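PDB 1FT5: cytochrome c-554 from Nitrosomonas europaea, which is a four-haem electron carrier of periplasmic ammonia oxidation, accepting electrons directly from hydroxylamine oxidoreductase. Local coordinates for residues D2-S12 and C88-R99. Sequence-based numbering, arbitrary orientation.
Sequences DAPFEGRKKCS and CESCHGPGRNFR. With HEM (protoporphyrin IX containing Fe), chain G; PO4 (phosphate ion), chain C.
C11 and C88 bring two haem-binding CXXCH motifs together: the CB of C11 lies 3.8 Å from the SG of C88, although each cysteine is covalently linked to a different haem. C88 and C91 hold one haem by thioether bonds, and H92 binds its iron through NE2 with H179 as the other axial ligand. The contact illustrates how a multihaem cytochrome with little regular secondary structure can join neighbouring haem sites through side-chain-to-backbone bonds.

The buried carboxylate of E89, inside the motif C88-H92, ties the two segments through backbone amides. E89 OE2 takes E6 N on the syn lone pair (2.8 Å) and G95 N on the anti one, while E89 OE1 receives G7 N at 2.6 Å, 33° out of the carboxylate plane. Three amides thus fix the rotation of the group and would probably favour its charged form. An alanine at E89 is likely to leave the amides of E6, G7 and G95 without their acceptor and the loop at E6-G7 less firmly held. One backbone bond, R96 N to P4 O, continues the join.

Apolar contact comes from F5; P94 CB stands over the centre of the F5 ring in a CH-pi contact, 3.7 Å from the centroid.

The charged layer is a salt-bridge network centred on E6, whose chain runs extended beyond CG to reach R99. The R99 guanidinium lies nearly coplanar with the E6 carboxylate, R99 NE meeting E6 OE2 and R99 NH2 giving an almost straight bond to E6 OE1 (2.8 Å, 176°). R96 adds a weaker bond from NH1 to E6 OE1, its guanidinium turned 84° from the carboxylate. Over one face of the R99 guanidinium rests the aliphatic chain of K10, with K10 CD 3.4 Å from R99 NE.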
# COMPACT_ATOMS: atom_id res chain seq x y z
N ASP A 2 10.21 7.05 13.40
CA ASP A 2 9.22 6.79 12.38
C ASP A 2 7.90 6.64 13.12
O ASP A 2 7.87 6.58 14.37
CB ASP A 2 9.54 5.49 11.63
CG ASP A 2 9.37 5.62 10.13
OD1 ASP A 2 8.21 5.54 9.65
OD2 ASP A 2 10.40 5.81 9.43
N ALA A 3 6.81 6.58 12.35
CA ALA A 3 5.49 6.43 12.92
C ALA A 3 4.94 5.02 12.95
O ALA A 3 5.27 4.18 12.09
CB ALA A 3 4.50 7.31 12.10
N PRO A 4 4.10 4.73 13.94
CA PRO A 4 3.50 3.42 14.02
C PRO A 4 2.38 3.23 12.99
O PRO A 4 1.70 4.16 12.60
CB PRO A 4 2.90 3.36 15.41
CG PRO A 4 3.42 4.60 16.13
CD PRO A 4 3.75 5.58 15.10
N PHE A 5 2.18 2.01 12.57
CA PHE A 5 1.05 1.67 11.74
C PHE A 5 -0.19 1.56 12.63
O PHE A 5 -0.07 1.27 13.85
CB PHE A 5 1.23 0.28 11.16
CG PHE A 5 2.16 0.24 9.99
CD1 PHE A 5 1.64 0.25 8.69
CD2 PHE A 5 3.54 0.22 10.18
CE1 PHE A 5 2.54 0.26 7.56
CE2 PHE A 5 4.40 0.24 9.09
CZ PHE A 5 3.92 0.27 7.79
N GLU A 6 -1.38 1.74 12.05
CA GLU A 6 -2.60 1.53 12.80
C GLU A 6 -3.66 0.70 12.07
O GLU A 6 -4.61 0.22 12.70
CB GLU A 6 -3.28 2.83 13.21
CG GLU A 6 -2.73 3.55 14.35
CD GLU A 6 -3.59 4.78 14.60
OE1 GLU A 6 -4.12 4.89 15.73
OE2 GLU A 6 -3.75 5.60 13.64
N GLY A 7 -3.53 0.54 10.75
CA GLY A 7 -4.58 -0.20 10.07
C GLY A 7 -5.36 0.68 9.12
O GLY A 7 -5.26 1.88 9.19
N ARG A 8 -6.22 0.05 8.33
CA ARG A 8 -6.92 0.81 7.28
C ARG A 8 -8.18 1.52 7.69
O ARG A 8 -8.63 2.40 6.96
CB ARG A 8 -7.39 -0.13 6.15
CG ARG A 8 -6.39 -1.08 5.58
CD ARG A 8 -7.07 -1.85 4.43
NE ARG A 8 -8.29 -2.58 4.77
CZ ARG A 8 -8.29 -3.81 5.31
NH1 ARG A 8 -7.11 -4.45 5.58
NH2 ARG A 8 -9.42 -4.46 5.49
N LYS A 9 -8.73 1.14 8.83
CA LYS A 9 -10.06 1.62 9.20
C LYS A 9 -10.27 3.11 9.12
O LYS A 9 -11.19 3.55 8.42
CB LYS A 9 -10.41 1.17 10.61
CG LYS A 9 -11.78 1.71 11.10
CD LYS A 9 -11.81 1.79 12.65
CE LYS A 9 -12.19 0.45 13.24
NZ LYS A 9 -12.42 0.48 14.75
N LYS A 10 -9.42 3.88 9.76
CA LYS A 10 -9.72 5.32 9.71
C LYS A 10 -9.45 5.87 8.32
O LYS A 10 -10.20 6.74 7.84
CB LYS A 10 -8.94 6.10 10.79
CG LYS A 10 -9.47 5.78 12.23
CD LYS A 10 -8.40 5.91 13.29
CE LYS A 10 -8.63 4.85 14.40
NZ LYS A 10 -7.92 3.57 14.08
N CYS A 11 -8.42 5.39 7.64
CA CYS A 11 -8.24 5.90 6.29
C CYS A 11 -9.48 5.63 5.45
O CYS A 11 -9.89 6.49 4.65
CB CYS A 11 -7.06 5.19 5.56
SG CYS A 11 -5.55 4.91 6.53
N SER A 12 -10.04 4.43 5.54
CA SER A 12 -11.14 4.05 4.69
C SER A 12 -12.42 4.81 5.02
O SER A 12 -13.24 5.02 4.14
CB SER A 12 -11.39 2.56 4.80
OG SER A 12 -10.20 1.85 4.31
N CYS A 88 -3.75 0.50 2.92
CA CYS A 88 -3.40 1.90 2.68
C CYS A 88 -2.02 2.32 3.11
O CYS A 88 -1.31 3.03 2.45
CB CYS A 88 -4.46 2.78 3.41
SG CYS A 88 -6.15 2.25 3.27
N GLU A 89 -1.64 1.93 4.34
CA GLU A 89 -0.38 2.37 4.89
C GLU A 89 0.82 1.66 4.23
O GLU A 89 1.90 2.16 4.32
CB GLU A 89 -0.37 2.06 6.37
CG GLU A 89 -1.37 2.93 7.20
CD GLU A 89 -1.53 2.36 8.60
OE1 GLU A 89 -1.95 1.22 8.74
OE2 GLU A 89 -1.16 3.06 9.58
N SER A 90 0.57 0.49 3.63
CA SER A 90 1.70 -0.14 2.93
C SER A 90 2.23 0.73 1.81
O SER A 90 3.41 0.63 1.47
CB SER A 90 1.33 -1.54 2.37
OG SER A 90 1.29 -2.48 3.42
N CYS A 91 1.39 1.60 1.23
CA CYS A 91 1.89 2.53 0.21
C CYS A 91 2.06 3.96 0.73
O CYS A 91 3.06 4.63 0.47
CB CYS A 91 0.95 2.55 -1.02
SG CYS A 91 0.98 0.93 -1.85
N HIS A 92 1.07 4.42 1.48
CA HIS A 92 1.11 5.79 1.94
C HIS A 92 1.89 6.03 3.21
O HIS A 92 2.04 7.18 3.62
CB HIS A 92 -0.35 6.26 2.14
CG HIS A 92 -1.09 6.33 0.85
ND1 HIS A 92 -0.84 7.32 -0.08
CD2 HIS A 92 -2.04 5.53 0.32
CE1 HIS A 92 -1.64 7.08 -1.13
NE2 HIS A 92 -2.39 6.02 -0.96
N GLY A 93 2.38 4.96 3.82
CA GLY A 93 3.17 5.11 5.05
C GLY A 93 2.32 4.87 6.27
O GLY A 93 1.10 4.96 6.25
N PRO A 94 2.95 4.48 7.40
CA PRO A 94 2.24 4.23 8.66
C PRO A 94 1.57 5.56 9.03
O PRO A 94 2.22 6.61 8.99
CB PRO A 94 3.38 3.82 9.65
CG PRO A 94 4.64 4.39 9.07
CD PRO A 94 4.42 4.29 7.50
N GLY A 95 0.33 5.44 9.42
CA GLY A 95 -0.52 6.62 9.62
C GLY A 95 -0.91 7.06 10.99
O GLY A 95 -1.66 8.05 11.10
N ARG A 96 -0.36 6.45 12.03
CA ARG A 96 -0.82 6.90 13.33
C ARG A 96 -0.63 8.40 13.60
O ARG A 96 -1.50 8.97 14.30
CB ARG A 96 -0.15 6.10 14.45
CG ARG A 96 -0.66 6.57 15.85
CD ARG A 96 -0.43 5.57 16.93
NE ARG A 96 -0.72 6.21 18.24
CZ ARG A 96 -1.84 6.00 18.91
NH1 ARG A 96 -2.78 5.19 18.42
NH2 ARG A 96 -2.05 6.62 20.07
N ASN A 97 0.47 8.99 13.14
CA ASN A 97 0.78 10.39 13.38
C ASN A 97 0.21 11.33 12.34
O ASN A 97 -0.19 12.44 12.66
CB ASN A 97 2.28 10.61 13.50
CG ASN A 97 2.87 9.92 14.75
OD1 ASN A 97 2.14 9.55 15.65
ND2 ASN A 97 4.18 9.72 14.75
N PHE A 98 0.13 10.90 11.08
CA PHE A 98 -0.38 11.85 10.10
C PHE A 98 -1.86 11.87 9.94
O PHE A 98 -2.39 12.90 9.48
CB PHE A 98 0.38 11.71 8.72
CG PHE A 98 0.03 10.48 7.86
CD1 PHE A 98 -1.26 10.31 7.31
CD2 PHE A 98 1.02 9.51 7.51
CE1 PHE A 98 -1.59 9.28 6.46
CE2 PHE A 98 0.67 8.45 6.63
CZ PHE A 98 -0.60 8.33 6.11
N ARG A 99 -2.57 10.81 10.32
CA ARG A 99 -3.99 10.73 10.10
C ARG A 99 -4.76 11.84 10.82
O ARG A 99 -5.74 12.34 10.29
CB ARG A 99 -4.54 9.38 10.49
CG ARG A 99 -4.55 9.12 11.96
CD ARG A 99 -5.65 8.12 12.25
NE ARG A 99 -5.42 7.43 13.52
CZ ARG A 99 -5.90 7.86 14.67
NH1 ARG A 99 -6.63 8.98 14.70
NH2 ARG A 99 -5.61 7.22 15.80
CHA HEM G . -3.46 8.32 -3.95
CHB HEM G . -6.27 6.84 -0.25
CHC HEM G . -4.32 2.37 -0.68
CHD HEM G . -1.13 4.08 -3.90
C1A HEM G . -4.42 8.27 -2.93
C2A HEM G . -5.25 9.37 -2.55
C3A HEM G . -6.00 8.97 -1.51
C4A HEM G . -5.68 7.61 -1.23
CMA HEM G . -7.05 9.79 -0.73
CAA HEM G . -5.26 10.79 -3.22
CBA HEM G . -6.47 10.92 -4.23
CGA HEM G . -6.51 9.79 -5.30
O1A HEM G . -5.53 9.65 -6.00
O2A HEM G . -7.51 9.08 -5.36
C1B HEM G . -5.96 5.46 -0.03
C2B HEM G . -6.65 4.65 0.93
C3B HEM G . -6.14 3.36 0.79
C4B HEM G . -5.14 3.47 -0.27
CMB HEM G . -7.74 5.14 1.89
CAB HEM G . -6.46 2.08 1.49
CBB HEM G . -7.94 1.67 1.29
C1C HEM G . -3.28 2.50 -1.59
C2C HEM G . -2.39 1.43 -1.88
C3C HEM G . -1.48 1.90 -2.70
C4C HEM G . -1.80 3.26 -3.01
CMC HEM G . -2.47 -0.00 -1.31
CAC HEM G . -0.23 1.14 -3.24
CBC HEM G . -0.42 -0.22 -3.87
C1D HEM G . -1.51 5.39 -4.23
C2D HEM G . -0.81 6.22 -5.19
C3D HEM G . -1.52 7.41 -5.23
C4D HEM G . -2.59 7.27 -4.28
CMD HEM G . 0.47 5.87 -5.92
CAD HEM G . -1.14 8.69 -5.97
CBD HEM G . -0.55 9.70 -5.03
CGD HEM G . -0.65 11.17 -5.49
O1D HEM G . -0.21 12.01 -4.70
O2D HEM G . -1.15 11.40 -6.59
NA HEM G . -4.69 7.19 -2.12
NB HEM G . -5.01 4.74 -0.77
NC HEM G . -2.93 3.61 -2.28
ND HEM G . -2.62 6.03 -3.65
FE HEM G . -3.84 5.39 -2.23
P PO4 C . -11.74 -1.30 4.56
O1 PO4 C . -11.69 -2.84 4.62
O2 PO4 C . -12.23 -0.78 5.95
O3 PO4 C . -10.36 -0.68 4.24
O4 PO4 C . -12.71 -0.88 3.43